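Local coordinates for 2-oxoglutarate (2OG) and Fe(II)-dependent oxygenase superfamily protein (Arabidopsis thaliana, PDB 6KWA), which probably catalyses the irreversible 2-oxoglutarate-dependent oxidation of the plant hormone indole-3-acetic acid to inactive 2-oxoindole-3-acetic acid, at residues A[50-63]-A[98-112]. Residues are numbered along the deposited sequence; the frame is centred on the assembly and turned at random.
Sequences DLFQRPYEVKVRNT and FCDQLEASADQREIM
A Schellman motif closing helix 92-101, with a capping box starting helix 106-133 just beyond it, is where Arg-54 and Gln-108 meet, on the helical layer packed against the double-stranded beta-helix fold of this oxygenase. It illustrates how one arginine can bind the carbonyls at a helix C-terminus. A bend in the Arg-54 chain about CB-CG (chi2 -67°) brings its guanidinium to the carbonyls of the turn that ends the helix: NE bonds weakly to Leu-102 O, and NH2 points to Glu-103 O, at a modelled separation too short to be taken literally. The same NH2 reaches Gln-108 OE1 at 3.1 Å, on a lone pair in the carbonyl plane, while Ser-105 N approaches that oxygen from above the plane. Gln-108 NE2 turns the other way, to Asp-50 OD2 at 2.9 Å; Arg-54 NH1 binds this carboxylate oxygen from the opposite face of its plane. A leucine in place of Gln-108 would probably cost Ser-105 N and Arg-54 NH2 the acceptor they share and leave Asp-50 OD2 without its amide partner. On the apolar side, Leu-51 sets CD2 4.0 Å above the centre of the guanidinium, and its CD1 meets Met-112 CE tip to tip. Leu-102 lays CD2 over the Phe-98 ring, offset toward the rim, and turns CD1 to Val-58 and Lys-59. At the exposed rim, Arg-61 NH2 forms a salt bridge with Glu-103 OE2. Asn-62 ND2, at the edge of the Phe-98 ring, also binds Gly-85 O of strand 81-87 and donates almost straight (176°) to Gln-101 OE1 at 3.3 Å.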
ATOM      1  N   ASP A  50       4.588 -11.134  15.525  1.00 51.52           N
ATOM      2  CA  ASP A  50       5.778 -11.656  16.163  1.00 50.89           C
ATOM      3  C   ASP A  50       7.018 -10.762  15.967  1.00 56.53           C
ATOM      4  O   ASP A  50       7.818 -10.594  16.895  1.00 55.95           O
ATOM      5  CB  ASP A  50       6.097 -13.057  15.654  1.00 52.97           C
ATOM      6  CG  ASP A  50       7.023 -13.804  16.601  1.00 59.69           C
ATOM      7  OD1 ASP A  50       6.621 -13.965  17.773  1.00 68.01           O
ATOM      8  OD2 ASP A  50       8.150 -14.187  16.211  1.00 59.82           O
ATOM      9  N   LEU A  51       7.220 -10.229  14.761  1.00 49.28           N
ATOM     10  CA  LEU A  51       8.381  -9.363  14.553  1.00 50.02           C
ATOM     11  C   LEU A  51       8.310  -8.151  15.484  1.00 48.66           C
ATOM     12  O   LEU A  51       9.337  -7.716  16.010  1.00 48.30           O
ATOM     13  CB  LEU A  51       8.499  -8.918  13.087  1.00 42.80           C
ATOM     14  CG  LEU A  51       8.827 -10.068  12.138  1.00 48.17           C
ATOM     15  CD1 LEU A  51       9.037  -9.623  10.701  1.00 46.93           C
ATOM     16  CD2 LEU A  51      10.063 -10.832  12.639  1.00 51.29           C
ATOM     17  N   PHE A  52       7.104  -7.636  15.738  1.00 42.81           N
ATOM     18  CA  PHE A  52       6.971  -6.459  16.602  1.00 48.30           C
ATOM     19  C   PHE A  52       7.228  -6.749  18.086  1.00 54.04           C
ATOM     20  O   PHE A  52       7.401  -5.825  18.882  1.00 52.32           O
ATOM     21  CB  PHE A  52       5.587  -5.835  16.455  1.00 48.58           C
ATOM     22  CG  PHE A  52       5.473  -4.880  15.301  1.00 52.36           C
ATOM     23  CD1 PHE A  52       6.260  -3.728  15.261  1.00 49.53           C
ATOM     24  CD2 PHE A  52       4.591  -5.124  14.256  1.00 47.79           C
ATOM     25  CE1 PHE A  52       6.165  -2.827  14.203  1.00 48.17           C
ATOM     26  CE2 PHE A  52       4.487  -4.221  13.195  1.00 48.02           C
ATOM     27  CZ  PHE A  52       5.272  -3.071  13.173  1.00 47.62           C
ATOM     28  N   GLN A  53       7.258  -8.023  18.454  1.00 54.54           N
ATOM     29  CA  GLN A  53       7.583  -8.398  19.821  1.00 55.94           C
ATOM     30  C   GLN A  53       9.068  -8.656  19.987  1.00 51.58           C
ATOM     31  O   GLN A  53       9.515  -9.006  21.070  1.00 53.41           O
ATOM     32  CB  GLN A  53       6.735  -9.589  20.249  1.00 54.00           C
ATOM     33  CG  GLN A  53       5.398  -9.082  20.746  1.00 50.74           C
ATOM     34  CD  GLN A  53       4.305 -10.103  20.718  1.00 61.91           C
ATOM     35  OE1 GLN A  53       4.536 -11.273  20.420  1.00 70.24           O
ATOM     36  NE2 GLN A  53       3.081  -9.651  20.956  1.00 63.76           N
ATOM     37  N   ARG A  54       9.836  -8.461  18.918  1.00 49.13           N
ATOM     38  CA  ARG A  54      11.288  -8.615  19.001  1.00 53.90           C
ATOM     39  C   ARG A  54      11.831  -7.574  19.982  1.00 55.62           C
ATOM     40  O   ARG A  54      11.198  -6.528  20.189  1.00 51.88           O
ATOM     41  CB  ARG A  54      11.951  -8.430  17.631  1.00 49.19           C
ATOM     42  CG  ARG A  54      11.837  -9.616  16.684  1.00 50.29           C
ATOM     43  CD  ARG A  54      12.612 -10.832  17.167  1.00 53.59           C
ATOM     44  NE  ARG A  54      12.793 -11.820  16.102  1.00 50.90           N
ATOM     45  CZ  ARG A  54      11.883 -12.734  15.773  1.00 50.05           C
ATOM     46  NH1 ARG A  54      10.739 -12.798  16.431  1.00 44.42           N
ATOM     47  NH2 ARG A  54      12.127 -13.606  14.799  1.00 55.72           N
ATOM     48  N   PRO A  55      12.973  -7.876  20.626  1.00 47.19           N
ATOM     49  CA  PRO A  55      13.610  -6.897  21.519  1.00 53.41           C
ATOM     50  C   PRO A  55      13.770  -5.563  20.803  1.00 58.43           C
ATOM     51  O   PRO A  55      14.011  -5.533  19.599  1.00 57.08           O
ATOM     52  CB  PRO A  55      14.968  -7.533  21.840  1.00 54.18           C
ATOM     53  CG  PRO A  55      14.687  -9.030  21.745  1.00 58.08           C
ATOM     54  CD  PRO A  55      13.681  -9.170  20.614  1.00 53.40           C
ATOM     55  N   TYR A  56      13.613  -4.472  21.536  1.00 51.82           N
ATOM     56  CA  TYR A  56      13.754  -3.149  20.966  1.00 51.52           C
ATOM     57  C   TYR A  56      15.076  -2.963  20.237  1.00 55.38           C
ATOM     58  O   TYR A  56      15.149  -2.356  19.165  1.00 54.65           O
ATOM     59  CB  TYR A  56      13.610  -2.118  22.068  1.00 49.43           C
ATOM     60  CG  TYR A  56      13.520  -0.687  21.612  1.00 53.48           C
ATOM     61  CD1 TYR A  56      12.315  -0.161  21.153  1.00 50.39           C
ATOM     62  CD2 TYR A  56      14.629   0.150  21.670  1.00 51.74           C
ATOM     63  CE1 TYR A  56      12.215   1.173  20.754  1.00 53.81           C
ATOM     64  CE2 TYR A  56      14.541   1.486  21.275  1.00 56.53           C
ATOM     65  CZ  TYR A  56      13.338   1.983  20.817  1.00 51.45           C
ATOM     66  OH  TYR A  56      13.256   3.287  20.429  1.00 52.91           O
ATOM     67  N   GLU A  57      16.125  -3.514  20.816  1.00 56.49           N
ATOM     68  CA  GLU A  57      17.456  -3.250  20.313  1.00 64.15           C
ATOM     69  C   GLU A  57      17.679  -4.057  19.024  1.00 59.08           C
ATOM     70  O   GLU A  57      18.493  -3.687  18.170  1.00 59.14           O
ATOM     71  CB  GLU A  57      18.465  -3.530  21.428  1.00 66.97           C
ATOM     72  CG  GLU A  57      19.797  -2.805  21.278  1.00 74.01           C
ATOM     73  CD  GLU A  57      20.500  -2.639  22.643  1.00 80.72           C
ATOM     74  OE1 GLU A  57      19.832  -2.872  23.689  1.00 75.04           O
ATOM     75  OE2 GLU A  57      21.680  -2.206  22.679  1.00 77.85           O
ATOM     76  N   VAL A  58      16.881  -5.107  18.851  1.00 55.81           N
ATOM     77  CA  VAL A  58      16.827  -5.817  17.582  1.00 56.18           C
ATOM     78  C   VAL A  58      16.070  -4.968  16.523  1.00 60.56           C
ATOM     79  O   VAL A  58      16.566  -4.754  15.408  1.00 56.18           O
ATOM     80  CB  VAL A  58      16.124  -7.183  17.724  1.00 59.06           C
ATOM     81  CG1 VAL A  58      15.896  -7.817  16.339  1.00 58.02           C
ATOM     82  CG2 VAL A  58      16.934  -8.126  18.625  1.00 57.53           C
ATOM     83  N   LYS A  59      14.901  -4.439  16.890  1.00 55.14           N
ATOM     84  CA  LYS A  59      14.106  -3.651  15.941  1.00 55.73           C
ATOM     85  C   LYS A  59      14.849  -2.437  15.419  1.00 54.35           C
ATOM     86  O   LYS A  59      14.753  -2.131  14.233  1.00 47.95           O
ATOM     87  CB  LYS A  59      12.790  -3.220  16.569  1.00 47.50           C
ATOM     88  CG  LYS A  59      11.849  -4.392  16.796  1.00 51.56           C
ATOM     89  CD  LYS A  59      10.445  -3.961  17.226  1.00 47.39           C
ATOM     90  CE  LYS A  59      10.352  -3.575  18.710  1.00 53.61           C
ATOM     91  NZ  LYS A  59       8.902  -3.476  19.146  1.00 50.69           N
ATOM     92  N   VAL A  60      15.647  -1.796  16.272  1.00 53.45           N
ATOM     93  CA  VAL A  60      16.375  -0.582  15.871  1.00 52.97           C
ATOM     94  C   VAL A  60      17.435  -0.891  14.816  1.00 52.91           C
ATOM     95  O   VAL A  60      17.937   0.020  14.134  1.00 55.24           O
ATOM     96  CB  VAL A  60      17.033   0.124  17.098  1.00 58.30           C
ATOM     97  CG1 VAL A  60      17.653   1.466  16.703  1.00 61.27           C
ATOM     98  CG2 VAL A  60      15.996   0.379  18.188  1.00 55.42           C
ATOM     99  N   ARG A  61      17.755  -2.176  14.669  1.00 53.63           N
ATOM    100  CA  ARG A  61      18.677  -2.657  13.638  1.00 55.01           C
ATOM    101  C   ARG A  61      18.047  -2.598  12.224  1.00 58.82           C
ATOM    102  O   ARG A  61      18.756  -2.685  11.213  1.00 58.06           O
ATOM    103  CB  ARG A  61      19.119  -4.084  13.978  1.00 55.46           C
ATOM    104  CG  ARG A  61      20.169  -4.169  15.082  1.00 60.14           C
ATOM    105  CD  ARG A  61      20.301  -5.585  15.702  1.00 62.69           C
ATOM    106  NE  ARG A  61      20.292  -6.702  14.759  1.00 67.61           N
ATOM    107  CZ  ARG A  61      20.347  -7.983  15.134  1.00 70.93           C
ATOM    108  NH1 ARG A  61      20.340  -8.943  14.219  1.00 68.40           N
ATOM    109  NH2 ARG A  61      20.433  -8.302  16.430  1.00 71.47           N
ATOM    110  N   ASN A  62      16.724  -2.442  12.159  1.00 55.53           N
ATOM    111  CA  ASN A  62      16.028  -2.219  10.884  1.00 53.58           C
ATOM    112  C   ASN A  62      16.309  -0.794  10.432  1.00 51.30           C
ATOM    113  O   ASN A  62      15.547   0.127  10.688  1.00 51.39           O
ATOM    114  CB  ASN A  62      14.518  -2.483  11.032  1.00 49.92           C
ATOM    115  CG  ASN A  62      13.723  -2.254   9.731  1.00 49.03           C
ATOM    116  OD1 ASN A  62      12.655  -1.646   9.763  1.00 51.82           O
ATOM    117  ND2 ASN A  62      14.229  -2.754   8.603  1.00 46.06           N
ATOM    118  N   THR A  63      17.417  -0.628   9.720  1.00 55.59           N
ATOM    119  CA  THR A  63      17.915   0.699   9.419  1.00 54.23           C
ATOM    120  C   THR A  63      17.349   1.209   8.102  1.00 56.70           C
ATOM    121  O   THR A  63      16.981   0.435   7.229  1.00 57.68           O
ATOM    122  CB  THR A  63      19.457   0.704   9.359  1.00 58.75           C
ATOM    123  OG1 THR A  63      19.912   2.008   8.985  1.00 70.31           O
ATOM    124  CG2 THR A  63      19.942  -0.267   8.337  1.00 57.73           C
ATOM    125  N   PHE A  98      16.572  -7.752   5.655  1.00 55.30           N
ATOM    126  CA  PHE A  98      15.552  -7.433   6.622  1.00 50.82           C
ATOM    127  C   PHE A  98      15.354  -8.611   7.593  1.00 54.66           C
ATOM    128  O   PHE A  98      15.284  -8.430   8.802  1.00 52.08           O
ATOM    129  CB  PHE A  98      14.262  -7.086   5.887  1.00 51.70           C
ATOM    130  CG  PHE A  98      13.106  -6.773   6.781  1.00 50.64           C
ATOM    131  CD1 PHE A  98      12.942  -5.495   7.300  1.00 54.64           C
ATOM    132  CD2 PHE A  98      12.158  -7.740   7.078  1.00 52.47           C
ATOM    133  CE1 PHE A  98      11.863  -5.198   8.126  1.00 50.73           C
ATOM    134  CE2 PHE A  98      11.078  -7.444   7.903  1.00 51.95           C
ATOM    135  CZ  PHE A  98      10.932  -6.172   8.420  1.00 49.42           C
ATOM    136  N   CYS A  99      15.277  -9.822   7.061  1.00 56.44           N
ATOM    137  CA  CYS A  99      15.103 -10.999   7.905  1.00 55.95           C
ATOM    138  C   CYS A  99      16.325 -11.254   8.812  1.00 55.90           C
ATOM    139  O   CYS A  99      16.177 -11.663   9.969  1.00 49.89           O
ATOM    140  CB  CYS A  99      14.792 -12.215   7.045  1.00 57.23           C
ATOM    141  SG  CYS A  99      13.127 -12.150   6.348  1.00 53.64           S
ATOM    142  N   ASP A 100      17.518 -10.993   8.289  1.00 54.06           N
ATOM    143  CA  ASP A 100      18.730 -11.046   9.103  1.00 52.98           C
ATOM    144  C   ASP A 100      18.605 -10.084  10.273  1.00 58.66           C
ATOM    145  O   ASP A 100      18.769 -10.504  11.422  1.00 59.01           O
ATOM    146  CB  ASP A 100      19.973 -10.730   8.267  1.00 54.84           C
ATOM    147  CG  ASP A 100      20.207 -11.756   7.155  1.00 57.21           C
ATOM    148  OD1 ASP A 100      19.582 -12.845   7.206  1.00 56.61           O
ATOM    149  OD2 ASP A 100      21.025 -11.490   6.244  1.00 64.38           O
ATOM    150  N   GLN A 101      18.284  -8.814   9.977  1.00 55.45           N
ATOM    151  CA  GLN A 101      18.157  -7.744  10.977  1.00 56.12           C
ATOM    152  C   GLN A 101      17.159  -8.075  12.097  1.00 59.29           C
ATOM    153  O   GLN A 101      17.387  -7.741  13.258  1.00 58.74           O
ATOM    154  CB  GLN A 101      17.748  -6.402  10.317  1.00 54.76           C
ATOM    155  CG  GLN A 101      18.822  -5.744   9.425  1.00 53.25           C
ATOM    156  CD  GLN A 101      18.329  -4.508   8.661  1.00 49.17           C
ATOM    157  OE1 GLN A 101      17.133  -4.246   8.564  1.00 52.67           O
ATOM    158  NE2 GLN A 101      19.258  -3.754   8.104  1.00 53.95           N
ATOM    159  N   LEU A 102      16.039  -8.702  11.748  1.00 56.30           N
ATOM    160  CA  LEU A 102      14.976  -8.929  12.727  1.00 56.60           C
ATOM    161  C   LEU A 102      15.023 -10.320  13.334  1.00 56.78           C
ATOM    162  O   LEU A 102      14.119 -10.702  14.105  1.00 52.00           O
ATOM    163  CB  LEU A 102      13.613  -8.706  12.084  1.00 51.68           C
ATOM    164  CG  LEU A 102      13.048  -7.297  12.094  1.00 53.78           C
ATOM    165  CD1 LEU A 102      12.896  -6.755  13.502  1.00 57.42           C
ATOM    166  CD2 LEU A 102      13.924  -6.406  11.263  1.00 54.52           C
ATOM    167  N   GLU A 103      16.071 -11.065  12.975  1.00 53.45           N
ATOM    168  CA  GLU A 103      16.270 -12.432  13.447  1.00 55.27           C
ATOM    169  C   GLU A 103      15.016 -13.220  13.170  1.00 53.67           C
ATOM    170  O   GLU A 103      14.418 -13.830  14.066  1.00 47.31           O
ATOM    171  CB  GLU A 103      16.611 -12.472  14.928  1.00 52.59           C
ATOM    172  CG  GLU A 103      17.845 -11.653  15.223  1.00 65.33           C
ATOM    173  CD  GLU A 103      18.131 -11.523  16.708  1.00 72.36           C
ATOM    174  OE1 GLU A 103      17.265 -11.917  17.531  1.00 68.92           O
ATOM    175  OE2 GLU A 103      19.219 -10.996  17.036  1.00 73.10           O
ATOM    176  N   ALA A 104      14.601 -13.171  11.915  1.00 53.51           N
ATOM    177  CA  ALA A 104      13.465 -13.951  11.501  1.00 54.57           C
ATOM    178  C   ALA A 104      13.848 -15.418  11.628  1.00 53.80           C
ATOM    179  O   ALA A 104      14.974 -15.816  11.322  1.00 55.64           O
ATOM    180  CB  ALA A 104      13.057 -13.609  10.064  1.00 50.89           C
ATOM    181  N   SER A 105      12.914 -16.217  12.108  1.00 52.69           N
ATOM    182  CA  SER A 105      13.081 -17.636  12.055  1.00 51.10           C
ATOM    183  C   SER A 105      13.148 -18.073  10.591  1.00 59.48           C
ATOM    184  O   SER A 105      12.874 -17.278   9.684  1.00 56.23           O
ATOM    185  CB  SER A 105      11.923 -18.298  12.782  1.00 53.69           C
ATOM    186  OG  SER A 105      10.744 -18.244  11.998  1.00 57.84           O
ATOM    187  N   ALA A 106      13.493 -19.335  10.359  1.00 53.84           N
ATOM    188  CA  ALA A 106      13.561 -19.894   9.013  1.00 55.07           C
ATOM    189  C   ALA A 106      12.205 -19.805   8.306  1.00 53.37           C
ATOM    190  O   ALA A 106      12.130 -19.444   7.140  1.00 53.37           O
ATOM    191  CB  ALA A 106      14.053 -21.363   9.058  1.00 56.34           C
ATOM    192  N   ASP A 107      11.162 -20.232   9.009  1.00 53.45           N
ATOM    193  CA  ASP A 107       9.796 -20.212   8.517  1.00 60.39           C
ATOM    194  C   ASP A 107       9.371 -18.802   8.174  1.00 57.83           C
ATOM    195  O   ASP A 107       8.746 -18.566   7.144  1.00 56.01           O
ATOM    196  CB  ASP A 107       8.830 -20.768   9.569  1.00 56.50           C
ATOM    197  CG  ASP A 107       8.734 -22.284   9.543  1.00 76.27           C
ATOM    198  OD1 ASP A 107       9.522 -22.941   8.818  1.00 72.35           O
ATOM    199  OD2 ASP A 107       7.855 -22.817  10.259  1.00 82.79           O
ATOM    200  N   GLN A 108       9.708 -17.878   9.068  1.00 56.38           N
ATOM    201  CA  GLN A 108       9.326 -16.486   8.914  1.00 52.98           C
ATOM    202  C   GLN A 108      10.020 -15.881   7.718  1.00 55.85           C
ATOM    203  O   GLN A 108       9.458 -15.037   7.010  1.00 56.79           O
ATOM    204  CB  GLN A 108       9.679 -15.703  10.152  1.00 44.53           C
ATOM    205  CG  GLN A 108       8.647 -15.812  11.234  1.00 52.57           C
ATOM    206  CD  GLN A 108       9.167 -15.371  12.575  1.00 49.45           C
ATOM    207  OE1 GLN A 108      10.334 -14.976  12.713  1.00 49.04           O
ATOM    208  NE2 GLN A 108       8.284 -15.353  13.557  1.00 46.52           N
ATOM    209  N   ARG A 109      11.238 -16.336   7.475  1.00 51.52           N
ATOM    210  CA  ARG A 109      11.995 -15.842   6.346  1.00 53.61           C
ATOM    211  C   ARG A 109      11.288 -16.267   5.088  1.00 57.05           C
ATOM    212  O   ARG A 109      11.116 -15.462   4.175  1.00 53.10           O
ATOM    213  CB  ARG A 109      13.431 -16.361   6.355  1.00 55.81           C
ATOM    214  CG  ARG A 109      14.273 -15.870   5.188  1.00 55.41           C
ATOM    215  CD  ARG A 109      15.701 -16.344   5.298  1.00 56.43           C
ATOM    216  NE  ARG A 109      16.288 -15.972   6.584  1.00 55.05           N
ATOM    217  CZ  ARG A 109      17.091 -14.929   6.754  1.00 56.90           C
ATOM    218  NH1 ARG A 109      17.388 -14.148   5.720  1.00 63.31           N
ATOM    219  NH2 ARG A 109      17.588 -14.656   7.951  1.00 54.67           N
ATOM    220  N   GLU A 110      10.817 -17.511   5.067  1.00 55.69           N
ATOM    221  CA  GLU A 110      10.222 -18.045   3.854  1.00 59.81           C
ATOM    222  C   GLU A 110       8.839 -17.434   3.581  1.00 57.12           C
ATOM    223  O   GLU A 110       8.460 -17.209   2.419  1.00 47.05           O
ATOM    224  CB  GLU A 110      10.113 -19.560   3.961  1.00 60.52           C
ATOM    225  CG  GLU A 110      11.284 -20.292   3.325  1.00 66.09           C
ATOM    226  CD  GLU A 110      10.999 -21.774   3.127  1.00 82.11           C
ATOM    227  OE1 GLU A 110       9.961 -22.247   3.640  1.00 79.07           O
ATOM    228  OE2 GLU A 110      11.810 -22.463   2.461  1.00 90.64           O
ATOM    229  N   ILE A 111       8.106 -17.155   4.654  1.00 51.32           N
ATOM    230  CA  ILE A 111       6.818 -16.479   4.565  1.00 52.32           C
ATOM    231  C   ILE A 111       6.972 -15.096   3.931  1.00 51.17           C
ATOM    232  O   ILE A 111       6.204 -14.698   3.055  1.00 49.66           O
ATOM    233  CB  ILE A 111       6.166 -16.370   5.942  1.00 53.02           C
ATOM    234  CG1 ILE A 111       5.789 -17.781   6.421  1.00 49.92           C
ATOM    235  CG2 ILE A 111       4.945 -15.434   5.895  1.00 46.97           C
ATOM    236  CD1 ILE A 111       5.369 -17.845   7.871  1.00 50.40           C
ATOM    237  N   MET A 112       7.995 -14.385   4.375  1.00 48.16           N
ATOM    238  CA  MET A 112       8.275 -13.046   3.925  1.00 53.26           C
ATOM    239  C   MET A 112       8.651 -13.043   2.442  1.00 52.17           C
ATOM    240  O   MET A 112       8.213 -12.195   1.663  1.00 47.08           O
ATOM    241  CB  MET A 112       9.414 -12.461   4.758  1.00 49.25           C
ATOM    242  CG  MET A 112       9.488 -10.970   4.769  1.00 59.53           C
ATOM    243  SD  MET A 112       8.768 -10.342   6.278  1.00 79.62           S
ATOM    244  CE  MET A 112       9.514 -11.437   7.482  1.00 60.97           C
TER